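Local coordinates for protein fatty acyl CoA synthetase FADD13 (FATTY-ACYL-CoA SYNTHETASE) (PDB 3R44) that belongs to the AMP-binding enzyme family of the ANL clan and pairs a large N-terminal part with a smaller C-terminal domain, at residues G19-Q24 with S232-V237; R31-V36 with D41-Y46; N50-R55 with F81-Y86; S252-E257 with P284-F289. One frame throughout, in Å; residues are numbered along the deposited sequence. Where two conformers were deposited one is given.

Interaction 1: G19-Q24 with S232-V237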
loop_
_atom_site.group_PDB
_atom_site.type_symbol
_atom_site.label_atom_id
_atom_site.label_comp_id
_atom_site.label_asym_id
_atom_site.label_seq_id
_atom_site.Cartn_x
_atom_site.Cartn_y
_atom_site.Cartn_z
ATOM N N GLY A 19 5.251 1.806 -20.388
ATOM C CA GLY A 19 6.057 2.894 -20.904
ATOM C C GLY A 19 5.549 3.427 -22.244
ATOM O O GLY A 19 5.563 4.639 -22.494
ATOM N N TRP A 20 4.995 2.558 -23.077
ATOM C CA TRP A 20 4.398 2.977 -24.359
ATOM C C TRP A 20 3.103 3.691 -24.096
ATOM O O TRP A 20 2.727 4.679 -24.784
ATOM C CB TRP A 20 4.164 1.761 -25.308
ATOM C CG TRP A 20 3.989 2.179 -26.699
ATOM C CD1 TRP A 20 2.863 2.121 -27.443
ATOM C CD2 TRP A 20 5.007 2.745 -27.537
ATOM N NE1 TRP A 20 3.097 2.636 -28.690
ATOM C CE2 TRP A 20 4.411 3.019 -28.779
ATOM C CE3 TRP A 20 6.367 3.041 -27.352
ATOM C CZ2 TRP A 20 5.142 3.561 -29.856
ATOM C CZ3 TRP A 20 7.100 3.583 -28.434
ATOM C CH2 TRP A 20 6.484 3.821 -29.662
ATOM N N MET A 21 2.420 3.245 -23.043
ATOM C CA MET A 21 1.226 3.958 -22.620
ATOM C C MET A 21 1.495 5.422 -22.312
ATOM O O MET A 21 0.688 6.324 -22.661
ATOM C CB MET A 21 0.492 3.265 -21.461
ATOM C CG MET A 21 -0.829 3.877 -21.165
ATOM S SD MET A 21 -1.650 3.187 -19.703
ATOM C CE MET A 21 -0.500 3.917 -18.480
ATOM N N LEU A 22 2.570 5.698 -21.626
ATOM C CA LEU A 22 2.938 7.076 -21.386
ATOM C C LEU A 22 3.145 7.821 -22.702
ATOM O O LEU A 22 2.742 8.998 -22.832
ATOM C CB LEU A 22 4.209 7.153 -20.541
ATOM C CG LEU A 22 4.824 8.527 -20.290
ATOM C CD1 LEU A 22 3.759 9.414 -19.443
ATOM C CD2 LEU A 22 6.229 8.533 -19.614
ATOM N N ARG A 23 3.824 7.191 -23.639
ATOM C CA ARG A 23 4.041 7.818 -24.950
ATOM C C ARG A 23 2.712 8.135 -25.638
ATOM O O ARG A 23 2.559 9.170 -26.262
ATOM C CB ARG A 23 4.944 6.968 -25.837
ATOM C CG ARG A 23 5.271 7.649 -27.095
ATOM C CD ARG A 23 5.618 6.659 -28.150
ATOM N NE ARG A 23 6.219 7.346 -29.310
ATOM C CZ ARG A 23 5.574 7.650 -30.429
ATOM N NH1 ARG A 23 4.277 7.342 -30.574
ATOM N NH2 ARG A 23 6.239 8.255 -31.421
ATOM N N GLN A 24 1.747 7.252 -25.492
ATOM C CA GLN A 24 0.429 7.451 -26.086
ATOM C C GLN A 24 -0.291 8.606 -25.397
ATOM O O GLN A 24 -0.902 9.430 -26.075
ATOM C CB GLN A 24 -0.373 6.183 -26.041
ATOM C CG GLN A 24 0.156 5.133 -26.994
ATOM C CD GLN A 24 -0.539 3.808 -26.876
ATOM O OE1 GLN A 24 -1.047 3.457 -25.829
ATOM N NE2 GLN A 24 -0.561 3.052 -27.972
ATOM N N SER A 232 -2.861 7.939 -13.541
ATOM C CA SER A 232 -2.832 9.346 -13.914
ATOM C C SER A 232 -2.483 9.502 -15.398
ATOM O O SER A 232 -3.119 10.286 -16.130
ATOM C CB SER A 232 -1.883 10.146 -13.024
ATOM O OG SER A 232 -2.443 10.290 -11.723
ATOM N N ALA A 233 -1.437 8.826 -15.864
ATOM C CA ALA A 233 -1.135 8.861 -17.289
ATOM C C ALA A 233 -2.248 8.232 -18.129
ATOM O O ALA A 233 -2.604 8.710 -19.219
ATOM C CB ALA A 233 0.216 8.187 -17.573
ATOM N N MET A 234 -2.783 7.129 -17.657
ATOM C CA MET A 234 -3.868 6.457 -18.353
ATOM C C MET A 234 -5.062 7.372 -18.601
ATOM O O MET A 234 -5.578 7.434 -19.713
ATOM C CB MET A 234 -4.331 5.204 -17.585
ATOM C CG MET A 234 -5.483 4.561 -18.249
ATOM S SD MET A 234 -5.768 2.930 -17.579
ATOM C CE MET A 234 -4.148 2.194 -17.683
ATOM N N ARG A 235 -5.447 8.132 -17.590
ATOM C CA ARG A 235 -6.646 8.973 -17.682
ATOM C C ARG A 235 -6.329 10.424 -18.112
ATOM O O ARG A 235 -7.246 11.152 -18.497
ATOM C CB ARG A 235 -7.376 8.906 -16.348
ATOM C CG ARG A 235 -8.601 9.879 -16.087
ATOM C CD ARG A 235 -9.872 9.563 -16.870
ATOM N NE ARG A 235 -9.768 10.025 -18.231
ATOM C CZ ARG A 235 -10.763 10.046 -19.119
ATOM N NH1 ARG A 235 -10.509 10.529 -20.315
ATOM N NH2 ARG A 235 -11.998 9.613 -18.816
ATOM N N GLY A 236 -5.072 10.854 -18.064
ATOM C CA GLY A 236 -4.728 12.233 -18.395
ATOM C C GLY A 236 -4.975 13.182 -17.234
ATOM O O GLY A 236 -5.629 14.237 -17.342
ATOM N N VAL A 237 -4.398 12.815 -16.118
ATOM C CA VAL A 237 -4.518 13.538 -14.835
ATOM C C VAL A 237 -3.192 14.177 -14.584
ATOM O O VAL A 237 -2.150 13.592 -14.899
ATOM C CB VAL A 237 -4.803 12.515 -13.781
ATOM C CG1 VAL A 237 -4.622 13.060 -12.357
ATOM C CG2 VAL A 237 -6.255 12.012 -13.995
#
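The Met21 thioether lies across the side chain of Met234. Its SD sits 3.4 Å from Met234 CE and also lies near Met234 CB. The two side chains meet at a slant, methyl against sulfur, rather than running alongside each other. Both have CG anti to the backbone N and stay extended until the last bend. For Met21 that bend (chi3 71°) swings CE inward, 4.0 Å from the backbone N of Met234 and 4.4 Å from Ala233 CB. Leu22 follows on the next position of the helix. Its CD1 stands 4.2 Å from the same Ala233 CB. Ala233 has only a methyl, which lets the backbones come close: the CA atoms of Leu22 and Ala233 are 6.0 Å apart. The two segments meet through apolar atoms and share no hydrogen bond, while Arg25, one residue past 19-24 on the same helix, hydrogen-bonds to Ala233 O and Met234 O. Tyr86 of helix 79-91 covers Leu22 and Ala233. Met234 also leans on His196, which lines the pocket holding the bound histidine. The Met21 side chain is about 5 Å from that ligand. This is helix-to-helix packing of 18-28 on 223-235, beside the histidine pocket.

Interaction 2: R31-V36 with D41-Y46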
loop_
_atom_site.group_PDB
_atom_site.type_symbol
_atom_site.label_atom_id
_atom_site.label_comp_id
_atom_site.label_asym_id
_atom_site.label_seq_id
_atom_site.Cartn_x
_atom_site.Cartn_y
_atom_site.Cartn_z
ATOM N N ARG A 31 0.551 18.595 -24.339
ATOM C CA ARG A 31 0.764 19.838 -23.601
ATOM C C ARG A 31 0.016 19.889 -22.284
ATOM O O ARG A 31 0.062 20.885 -21.556
ATOM C CB ARG A 31 0.458 21.032 -24.535
ATOM C CG ARG A 31 1.354 20.969 -25.852
ATOM C CD ARG A 31 2.792 21.147 -25.338
ATOM N NE ARG A 31 3.922 21.064 -26.255
ATOM C CZ ARG A 31 4.621 22.114 -26.706
ATOM N NH1 ARG A 31 4.286 23.388 -26.394
ATOM N NH2 ARG A 31 5.662 21.893 -27.507
ATOM N N LEU A 32 -0.665 18.816 -21.955
ATOM C CA LEU A 32 -1.302 18.715 -20.679
ATOM C C LEU A 32 -0.275 18.563 -19.577
ATOM O O LEU A 32 0.679 17.795 -19.721
ATOM C CB LEU A 32 -2.238 17.503 -20.670
ATOM C CG LEU A 32 -2.868 17.136 -19.336
ATOM C CD1 LEU A 32 -3.804 18.270 -18.790
ATOM C CD2 LEU A 32 -3.658 15.850 -19.539
ATOM N N GLN A 33 -0.397 19.333 -18.491
ATOM C CA GLN A 33 0.509 19.110 -17.363
ATOM C C GLN A 33 0.487 17.690 -16.788
ATOM O O GLN A 33 -0.603 17.097 -16.529
ATOM C CB GLN A 33 0.299 20.116 -16.258
ATOM C CG GLN A 33 0.532 21.569 -16.670
ATOM C CD GLN A 33 0.540 22.434 -15.435
ATOM O OE1 GLN A 33 -0.428 22.507 -14.727
ATOM N NE2 GLN A 33 1.683 22.979 -15.120
ATOM N N ALA A 34 1.675 17.106 -16.659
ATOM C CA ALA A 34 1.811 15.728 -16.147
ATOM C C ALA A 34 2.264 15.655 -14.698
ATOM O O ALA A 34 1.832 14.787 -13.932
ATOM C CB ALA A 34 2.790 14.913 -17.051
ATOM N N TYR A 35 3.144 16.577 -14.334
ATOM C CA TYR A 35 3.860 16.533 -13.021
ATOM C C TYR A 35 4.191 17.919 -12.580
ATOM O O TYR A 35 4.823 18.620 -13.321
ATOM C CB TYR A 35 5.112 15.665 -13.146
ATOM C CG TYR A 35 5.716 15.271 -11.819
ATOM C CD1 TYR A 35 5.442 14.022 -11.269
ATOM C CD2 TYR A 35 6.546 16.129 -11.122
ATOM C CE1 TYR A 35 5.936 13.659 -10.068
ATOM C CE2 TYR A 35 7.084 15.754 -9.870
ATOM C CZ TYR A 35 6.757 14.499 -9.379
ATOM O OH TYR A 35 7.263 14.039 -8.193
ATOM N N VAL A 36 3.660 18.348 -11.437
ATOM C CA VAL A 36 3.842 19.672 -10.906
ATOM C C VAL A 36 4.320 19.476 -9.451
ATOM O O VAL A 36 3.595 18.897 -8.637
ATOM C CB VAL A 36 2.545 20.501 -10.929
ATOM C CG1 VAL A 36 2.810 21.872 -10.318
ATOM C CG2 VAL A 36 1.978 20.627 -12.337
ATOM N N ASP A 41 10.153 23.480 -7.946
ATOM C CA ASP A 41 9.826 24.213 -9.163
ATOM C C ASP A 41 9.777 23.399 -10.441
ATOM O O ASP A 41 10.220 23.880 -11.474
ATOM C CB ASP A 41 10.762 25.414 -9.330
ATOM C CG ASP A 41 10.860 26.247 -8.045
ATOM O OD1 ASP A 41 9.866 26.939 -7.666
ATOM O OD2 ASP A 41 11.932 26.195 -7.393
ATOM N N VAL A 42 9.200 22.198 -10.375
ATOM C CA VAL A 42 9.010 21.306 -11.540
ATOM C C VAL A 42 7.563 21.469 -12.053
ATOM O O VAL A 42 6.609 21.413 -11.274
ATOM C CB VAL A 42 9.298 19.865 -11.136
ATOM C CG1 VAL A 42 8.964 18.896 -12.268
ATOM C CG2 VAL A 42 10.785 19.724 -10.647
ATOM N N ARG A 43 7.393 21.757 -13.342
ATOM C CA ARG A 43 6.054 21.855 -13.957
ATOM C C ARG A 43 6.205 21.285 -15.370
ATOM O O ARG A 43 6.645 21.980 -16.275
ATOM C CB ARG A 43 5.497 23.288 -13.985
ATOM C CG ARG A 43 4.054 23.441 -14.541
ATOM C CD ARG A 43 3.493 24.942 -14.414
ATOM N NE ARG A 43 3.513 25.371 -13.015
ATOM C CZ ARG A 43 2.538 25.178 -12.118
ATOM N NH1 ARG A 43 1.368 24.563 -12.421
ATOM N NH2 ARG A 43 2.766 25.574 -10.876
ATOM N N MET A 44 5.895 20.012 -15.552
ATOM C CA MET A 44 6.219 19.333 -16.812
ATOM C C MET A 44 4.984 18.840 -17.496
ATOM O O MET A 44 4.104 18.352 -16.828
ATOM C CB MET A 44 7.126 18.176 -16.541
ATOM C CG MET A 44 8.529 18.668 -16.213
ATOM S SD MET A 44 9.543 17.298 -15.712
ATOM C CE MET A 44 9.497 16.168 -17.103
ATOM N N THR A 45 4.950 18.962 -18.827
ATOM C CA THR A 45 3.866 18.424 -19.624
ATOM C C THR A 45 4.070 16.937 -19.902
ATOM O O THR A 45 5.119 16.375 -19.649
ATOM C CB THR A 45 3.784 19.090 -20.958
ATOM O OG1 THR A 45 5.019 18.838 -21.625
ATOM C CG2 THR A 45 3.559 20.643 -20.833
ATOM N N TYR A 46 3.033 16.293 -20.410
ATOM C CA TYR A 46 3.155 14.868 -20.788
ATOM C C TYR A 46 4.254 14.636 -21.824
ATOM O O TYR A 46 5.023 13.676 -21.729
ATOM C CB TYR A 46 1.821 14.239 -21.204
ATOM C CG TYR A 46 1.135 13.701 -20.005
ATOM C CD1 TYR A 46 0.082 14.397 -19.402
ATOM C CD2 TYR A 46 1.556 12.525 -19.431
ATOM C CE1 TYR A 46 -0.522 13.911 -18.267
ATOM C CE2 TYR A 46 0.991 12.037 -18.295
ATOM C CZ TYR A 46 -0.055 12.718 -17.693
ATOM O OH TYR A 46 -0.605 12.147 -16.534
HETATM O O HOH W 1 1.544 12.089 -14.668
#
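Met44 O is gripped by two backbone donors, Ala34 N at 2.7 Å and Tyr35 N at 3.2 Å. Two successive residues thus face one, a classic beta bulge in the antiparallel hairpin of strands 33-37 and 42-45. The Ala34 donor lies in the carbonyl plane, while that of Tyr35 is tilted 17° from it. Beyond the bulge, Met44 N returns a nearly straight bond to Tyr35 O, with an N-H...O angle of 171°. At the other end Tyr46 N binds Leu32 O, just where Thr45 caps the helix that follows. Arg43 is extended through CG and CD, then bends (chi3 -58°), which lays its guanidinium beside Val36. Val36 CG1 lies over one face of it, and NH2 makes a salt bridge to Glu257. The close approach of Gln33 NE2 to Arg43 is doubtful, but Gln33 OE1 hydrogen-bonds to Arg213 NH2. Leu32 runs alongside the Tyr46 ring, with CD2 3.9 Å from CE1. Val42 CG1 comes to the edge of the Tyr35 ring. A water joins Ala34 O to Tyr46 OH, which also hydrogen-bonds to Val237 O. Ala34 CB stands over the centre of the Tyr46 ring, 3.4 Å from the centroid, in a CH-pi contact.

Interaction 3: N50-R55 with F81-Y86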
loop_
_atom_site.group_PDB
_atom_site.type_symbol
_atom_site.label_atom_id
_atom_site.label_comp_id
_atom_site.label_asym_id
_atom_site.label_seq_id
_atom_site.Cartn_x
_atom_site.Cartn_y
_atom_site.Cartn_z
ATOM N N ASN A 50 7.402 12.192 -21.058
ATOM C CA ASN A 50 7.767 11.104 -21.952
ATOM C C ASN A 50 9.249 11.254 -22.385
ATOM O O ASN A 50 10.024 10.272 -22.391
ATOM C CB ASN A 50 6.855 10.988 -23.187
ATOM C CG ASN A 50 7.133 9.745 -23.970
ATOM O OD1 ASN A 50 6.994 8.624 -23.442
ATOM N ND2 ASN A 50 7.668 9.906 -25.168
ATOM N N ALA A 51 9.671 12.480 -22.717
ATOM C CA ALA A 51 11.065 12.728 -23.104
ATOM C C ALA A 51 12.038 12.428 -21.971
ATOM O O ALA A 51 13.059 11.817 -22.170
ATOM C CB ALA A 51 11.244 14.145 -23.598
ATOM N N LEU A 52 11.684 12.750 -20.750
ATOM C CA LEU A 52 12.572 12.426 -19.645
ATOM C C LEU A 52 12.600 10.906 -19.390
ATOM O O LEU A 52 13.638 10.368 -19.017
ATOM C CB LEU A 52 12.122 13.097 -18.359
ATOM C CG LEU A 52 12.975 12.895 -17.125
ATOM C CD1 LEU A 52 14.409 13.302 -17.347
ATOM C CD2 LEU A 52 12.421 13.792 -15.978
ATOM N N ALA A 53 11.460 10.230 -19.507
ATOM C CA ALA A 53 11.472 8.763 -19.448
ATOM C C ALA A 53 12.421 8.151 -20.483
ATOM O O ALA A 53 13.134 7.176 -20.198
ATOM C CB ALA A 53 10.023 8.188 -19.596
ATOM N N ASN A 54 12.461 8.735 -21.685
ATOM C CA ASN A 54 13.370 8.279 -22.713
ATOM C C ASN A 54 14.816 8.497 -22.319
ATOM O O ASN A 54 15.659 7.633 -22.543
ATOM C CB ASN A 54 13.105 8.962 -24.050
ATOM C CG ASN A 54 11.825 8.468 -24.697
ATOM O OD1 ASN A 54 11.276 7.481 -24.260
ATOM N ND2 ASN A 54 11.304 9.210 -25.682
ATOM N N ARG A 55 15.100 9.668 -21.783
ATOM C CA ARG A 55 16.449 9.923 -21.219
ATOM C C ARG A 55 16.827 8.941 -20.087
ATOM O O ARG A 55 17.959 8.463 -20.055
ATOM C CB ARG A 55 16.581 11.380 -20.766
ATOM C CG ARG A 55 16.564 12.372 -21.947
ATOM C CD ARG A 55 17.110 13.744 -21.618
ATOM N NE ARG A 55 16.064 14.685 -21.990
ATOM C CZ ARG A 55 15.991 15.424 -23.099
ATOM N NH1 ARG A 55 16.990 15.478 -23.983
ATOM N NH2 ARG A 55 14.899 16.180 -23.282
ATOM N N PHE A 81 12.010 9.659 -10.177
ATOM C CA PHE A 81 11.483 8.390 -9.685
ATOM C C PHE A 81 10.482 7.880 -10.727
ATOM O O PHE A 81 10.580 6.717 -11.212
ATOM C CB PHE A 81 10.821 8.596 -8.323
ATOM C CG PHE A 81 10.542 7.344 -7.535
ATOM C CD1 PHE A 81 10.914 7.290 -6.189
ATOM C CD2 PHE A 81 9.854 6.282 -8.053
ATOM C CE1 PHE A 81 10.683 6.168 -5.400
ATOM C CE2 PHE A 81 9.636 5.140 -7.269
ATOM C CZ PHE A 81 10.067 5.096 -5.951
ATOM N N CYS A 82 9.527 8.733 -11.099
ATOM C CA CYS A 82 8.458 8.295 -12.041
ATOM C C CYS A 82 9.082 7.923 -13.417
ATOM O O CYS A 82 8.722 6.930 -14.040
ATOM C CB CYS A 82 7.481 9.415 -12.279
ATOM S SG CYS A 82 6.544 9.839 -10.823
ATOM N N CYS A 83 10.001 8.762 -13.870
ATOM C CA CYS A 83 10.528 8.626 -15.221
ATOM C C CYS A 83 11.513 7.471 -15.260
ATOM O O CYS A 83 11.702 6.851 -16.302
ATOM C CB CYS A 83 11.117 9.915 -15.726
ATOM S SG CYS A 83 9.789 11.132 -16.078
ATOM N N LEU A 84 12.100 7.130 -14.106
ATOM C CA LEU A 84 12.972 5.912 -14.040
ATOM C C LEU A 84 12.141 4.661 -14.172
ATOM O O LEU A 84 12.543 3.676 -14.843
ATOM C CB LEU A 84 13.801 5.832 -12.760
ATOM C CG LEU A 84 15.050 6.700 -12.889
ATOM C CD1 LEU A 84 15.688 7.037 -11.495
ATOM C CD2 LEU A 84 16.119 6.129 -13.850
ATOM N N PHE A 85 11.003 4.689 -13.504
ATOM C CA PHE A 85 10.048 3.627 -13.593
ATOM C C PHE A 85 9.531 3.444 -15.050
ATOM O O PHE A 85 9.523 2.316 -15.583
ATOM C CB PHE A 85 8.869 3.865 -12.640
ATOM C CG PHE A 85 7.896 2.742 -12.619
ATOM C CD1 PHE A 85 8.094 1.626 -11.773
ATOM C CD2 PHE A 85 6.822 2.730 -13.470
ATOM C CE1 PHE A 85 7.172 0.546 -11.745
ATOM C CE2 PHE A 85 5.916 1.613 -13.484
ATOM C CZ PHE A 85 6.095 0.538 -12.607
ATOM N N TYR A 86 9.081 4.534 -15.649
ATOM C CA TYR A 86 8.660 4.524 -17.036
ATOM C C TYR A 86 9.771 4.129 -18.021
ATOM O O TYR A 86 9.512 3.408 -18.993
ATOM C CB TYR A 86 8.082 5.851 -17.450
ATOM C CG TYR A 86 6.676 6.108 -16.949
ATOM C CD1 TYR A 86 5.621 5.250 -17.311
ATOM C CD2 TYR A 86 6.381 7.214 -16.167
ATOM C CE1 TYR A 86 4.274 5.522 -16.891
ATOM C CE2 TYR A 86 5.088 7.476 -15.760
ATOM C CZ TYR A 86 4.048 6.613 -16.105
ATOM O OH TYR A 86 2.757 6.856 -15.745
#
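Cys83 SG lies against Leu52, 3.7 Å from CD2 and 3.8 Å from both CG and CB. The leucine thus meets the sulfur with one side of its chain, not just with a methyl. Leu52 CG is anti to the backbone N (chi1 -178°), which carries the isobutyl group out along the cysteine. Its CG also touches Cys83 CB.

Ala53 adds methyl and backbone packing. Its CB meets Tyr86 CB at 3.7 Å. The Tyr86 ring does not touch segment 50-55; the side chain meets Met49 of the same helix, Leu22, and Ile230 and Ala233 of helix 223-235. Ala53 also comes against the backbone itself: its CA is 3.7 Å from Cys83 O. The CA atoms of Ala53 and Cys83 are only 4.3 Å apart. This is a close helix-helix crossing of 46-62 on 79-91. The segment axes pass within 7.7 Å of each other at a signed angle of -66°. A methyl on one helix and a thiol on the other leave little bulk between the backbones.

No hydrogen bond joins the two segments; the polar side chains Asn50 and Asn54 are bonded at the margin. Lys90 NZ, farther along helix 79-91, bonds to Asn50 OD1 and, weakly, to Asn54 OD1. Both amides also hydrogen-bond to Glu162 through ND2.

Interaction 4: S252-E257 with P284-F289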
loop_
_atom_site.group_PDB
_atom_site.type_symbol
_atom_site.label_atom_id
_atom_site.label_comp_id
_atom_site.label_asym_id
_atom_site.label_seq_id
_atom_site.Cartn_x
_atom_site.Cartn_y
_atom_site.Cartn_z
ATOM N N SER A 252 -2.752 25.117 1.107
ATOM C CA SER A 252 -2.293 26.147 0.180
ATOM C C SER A 252 -1.984 25.527 -1.173
ATOM O O SER A 252 -2.212 26.108 -2.218
ATOM C CB SER A 252 -1.008 26.800 0.711
ATOM O OG SER A 252 -0.622 27.883 -0.111
ATOM N N LEU A 253 -1.410 24.342 -1.130
ATOM C CA LEU A 253 -0.965 23.674 -2.323
ATOM C C LEU A 253 -2.205 23.234 -3.066
ATOM O O LEU A 253 -2.267 23.357 -4.293
ATOM C CB LEU A 253 -0.098 22.462 -1.942
ATOM C CG LEU A 253 0.310 21.551 -3.107
ATOM C CD1 LEU A 253 0.946 22.362 -4.260
ATOM C CD2 LEU A 253 1.238 20.371 -2.650
ATOM N N ILE A 254 -3.174 22.704 -2.324
ATOM C CA ILE A 254 -4.437 22.217 -2.890
ATOM C C ILE A 254 -5.200 23.373 -3.597
ATOM O O ILE A 254 -5.744 23.217 -4.710
ATOM C CB ILE A 254 -5.282 21.556 -1.784
ATOM C CG1 ILE A 254 -4.804 20.121 -1.537
ATOM C CG2 ILE A 254 -6.786 21.598 -2.085
ATOM C CD1 ILE A 254 -5.432 19.486 -0.284
ATOM N N VAL A 255 -5.152 24.541 -2.987
ATOM C CA VAL A 255 -5.766 25.734 -3.582
ATOM C C VAL A 255 -5.002 26.259 -4.778
ATOM O O VAL A 255 -5.612 26.426 -5.859
ATOM C CB VAL A 255 -6.001 26.831 -2.535
ATOM C CG1 VAL A 255 -6.546 28.103 -3.168
ATOM C CG2 VAL A 255 -6.987 26.321 -1.459
ATOM N N GLU A 256 -3.709 26.536 -4.600
ATOM C CA GLU A 256 -2.860 27.085 -5.649
ATOM C C GLU A 256 -2.844 26.229 -6.907
ATOM O O GLU A 256 -2.776 26.776 -8.010
ATOM C CB GLU A 256 -1.407 27.317 -5.198
ATOM C CG GLU A 256 -1.248 28.314 -4.115
ATOM C CD GLU A 256 -1.732 29.709 -4.492
ATOM O OE1 GLU A 256 -1.615 30.104 -5.678
ATOM O OE2 GLU A 256 -2.214 30.421 -3.591
ATOM N N GLU A 257 -2.929 24.913 -6.769
ATOM C CA GLU A 257 -2.812 24.014 -7.930
ATOM C C GLU A 257 -4.125 23.394 -8.311
ATOM O O GLU A 257 -4.192 22.465 -9.128
ATOM C CB GLU A 257 -1.759 22.943 -7.664
ATOM C CG GLU A 257 -0.362 23.477 -7.709
ATOM C CD GLU A 257 0.023 24.185 -9.033
ATOM O OE1 GLU A 257 -0.472 23.885 -10.151
ATOM O OE2 GLU A 257 0.882 25.069 -8.945
ATOM N N PRO A 284 -12.762 25.076 -3.943
ATOM C CA PRO A 284 -13.990 24.634 -4.638
ATOM C C PRO A 284 -13.757 23.550 -5.689
ATOM O O PRO A 284 -14.710 22.860 -6.033
ATOM C CB PRO A 284 -14.541 25.910 -5.279
ATOM C CG PRO A 284 -13.368 26.879 -5.287
ATOM C CD PRO A 284 -12.476 26.511 -4.166
ATOM N N ASP A 285 -12.522 23.401 -6.170
ATOM C CA ASP A 285 -12.234 22.366 -7.165
ATOM C C ASP A 285 -12.030 21.011 -6.482
ATOM O O ASP A 285 -12.047 19.991 -7.174
ATOM C CB ASP A 285 -10.949 22.678 -7.961
ATOM C CG ASP A 285 -11.044 23.959 -8.826
ATOM O OD1 ASP A 285 -11.760 23.952 -9.845
ATOM O OD2 ASP A 285 -10.343 24.942 -8.512
ATOM N N PHE A 286 -11.757 20.975 -5.167
ATOM C CA PHE A 286 -11.365 19.708 -4.525
ATOM C C PHE A 286 -12.612 18.845 -4.267
ATOM O O PHE A 286 -13.583 19.308 -3.636
ATOM C CB PHE A 286 -10.658 19.973 -3.193
ATOM C CG PHE A 286 -9.989 18.775 -2.674
ATOM C CD1 PHE A 286 -8.720 18.447 -3.101
ATOM C CD2 PHE A 286 -10.691 17.856 -1.905
ATOM C CE1 PHE A 286 -8.112 17.288 -2.655
ATOM C CE2 PHE A 286 -10.103 16.638 -1.509
ATOM C CZ PHE A 286 -8.815 16.384 -1.866
ATOM N N ARG A 287 -12.644 17.640 -4.786
ATOM C CA ARG A 287 -13.823 16.802 -4.656
ATOM C C ARG A 287 -13.704 15.744 -3.595
ATOM O O ARG A 287 -14.652 15.556 -2.854
ATOM C CB ARG A 287 -14.171 16.123 -5.996
ATOM C CG ARG A 287 -14.291 17.102 -7.137
ATOM C CD ARG A 287 -15.146 16.542 -8.313
ATOM N NE ARG A 287 -14.526 15.328 -8.874
ATOM C CZ ARG A 287 -13.528 15.297 -9.762
ATOM N NH1 ARG A 287 -12.975 16.412 -10.235
ATOM N NH2 ARG A 287 -13.093 14.097 -10.208
ATOM N N TYR A 288 -12.605 14.989 -3.574
ATOM C CA TYR A 288 -12.470 13.913 -2.597
ATOM C C TYR A 288 -11.041 13.460 -2.335
ATOM O O TYR A 288 -10.169 13.597 -3.169
ATOM C CB TYR A 288 -13.351 12.679 -3.014
ATOM C CG TYR A 288 -12.967 12.067 -4.314
ATOM C CD1 TYR A 288 -12.022 11.046 -4.384
ATOM C CD2 TYR A 288 -13.554 12.497 -5.489
ATOM C CE1 TYR A 288 -11.721 10.482 -5.554
ATOM C CE2 TYR A 288 -13.247 11.947 -6.686
ATOM C CZ TYR A 288 -12.293 10.932 -6.726
ATOM O OH TYR A 288 -11.885 10.330 -7.898
ATOM N N PHE A 289 -10.847 12.830 -1.193
ATOM C CA PHE A 289 -9.642 12.127 -0.916
ATOM C C PHE A 289 -9.827 10.643 -1.144
ATOM O O PHE A 289 -10.900 10.124 -0.958
ATOM C CB PHE A 289 -9.246 12.316 0.541
ATOM C CG PHE A 289 -8.766 13.706 0.886
ATOM C CD1 PHE A 289 -7.457 14.115 0.603
ATOM C CD2 PHE A 289 -9.637 14.587 1.495
ATOM C CE1 PHE A 289 -7.018 15.401 0.943
ATOM C CE2 PHE A 289 -9.220 15.888 1.815
ATOM C CZ PHE A 289 -7.905 16.282 1.549
#
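Ile254 meets Phe286 at an angle, with two of its methyls spread along one flank of the ring. CG2 is 3.8 Å from Phe286 CD1, and CD1 of the isoleucine is 4.2 Å from Phe286 CE1. The torsions explain the pairing. Ile254 CG2 is anti to the backbone N, while CG1 lies beside it (chi1 -81°). Both branches can then reach the same ring. Phe286 has its own CG anti to the backbone N (chi1 -167°), which holds the ring up toward the helix.

The Phe286 ring in turn points its CZ at Phe289. CZ stands 3.4 Å above the Phe289 plane, over its centre. The two ring planes are inclined by about 46°, so they form neither a parallel stack nor a T. Phe289 CZ approaches Ile254 CD1 more loosely, at 4.4 Å. The isoleucine methyl therefore touches both rings.

All three side chains are buried, and no hydrogen bond crosses between the segments. Met272 of helix 266-274 packs on both Ile254 and Phe289, and Leu215 of strand 213-216 lies against Ile254. Helix 247-256 is a crossover helix of the mixed sheet. It connects the parallel strands 238-241 and 261-264, on either side of 213-216, and packs here on the loop leading into strand 288-291 and on its Phe289.

How the interactions relate
Interactions 1, 3 and 4 are apolar and lack hydrogen bonds between their segments. Interaction 2 is mainly backbone bonding at one edge of the mixed sheet, and its Arg43 is exposed. Interactions 3 and 4 are buried, while interactions 1 and 2 are partly so. Leu22 CD2 is 3.6 Å from Tyr86 CG, and Leu22 also touches Asn50 of interaction 3, so helices 18-28, 46-62, 79-91 and 223-235 meet there. Interaction 2 borders both: Tyr46 OH reaches Val237 O, and Met44 CE lies 3.9 Å from Leu52 CD2. Interactions 2 and 4 reach the same sheet and are tied by a salt bridge, Arg43 NH2 to Glu257 OE2 at 2.7 Å. Interaction 4 touches neither interaction 1 nor interaction 3.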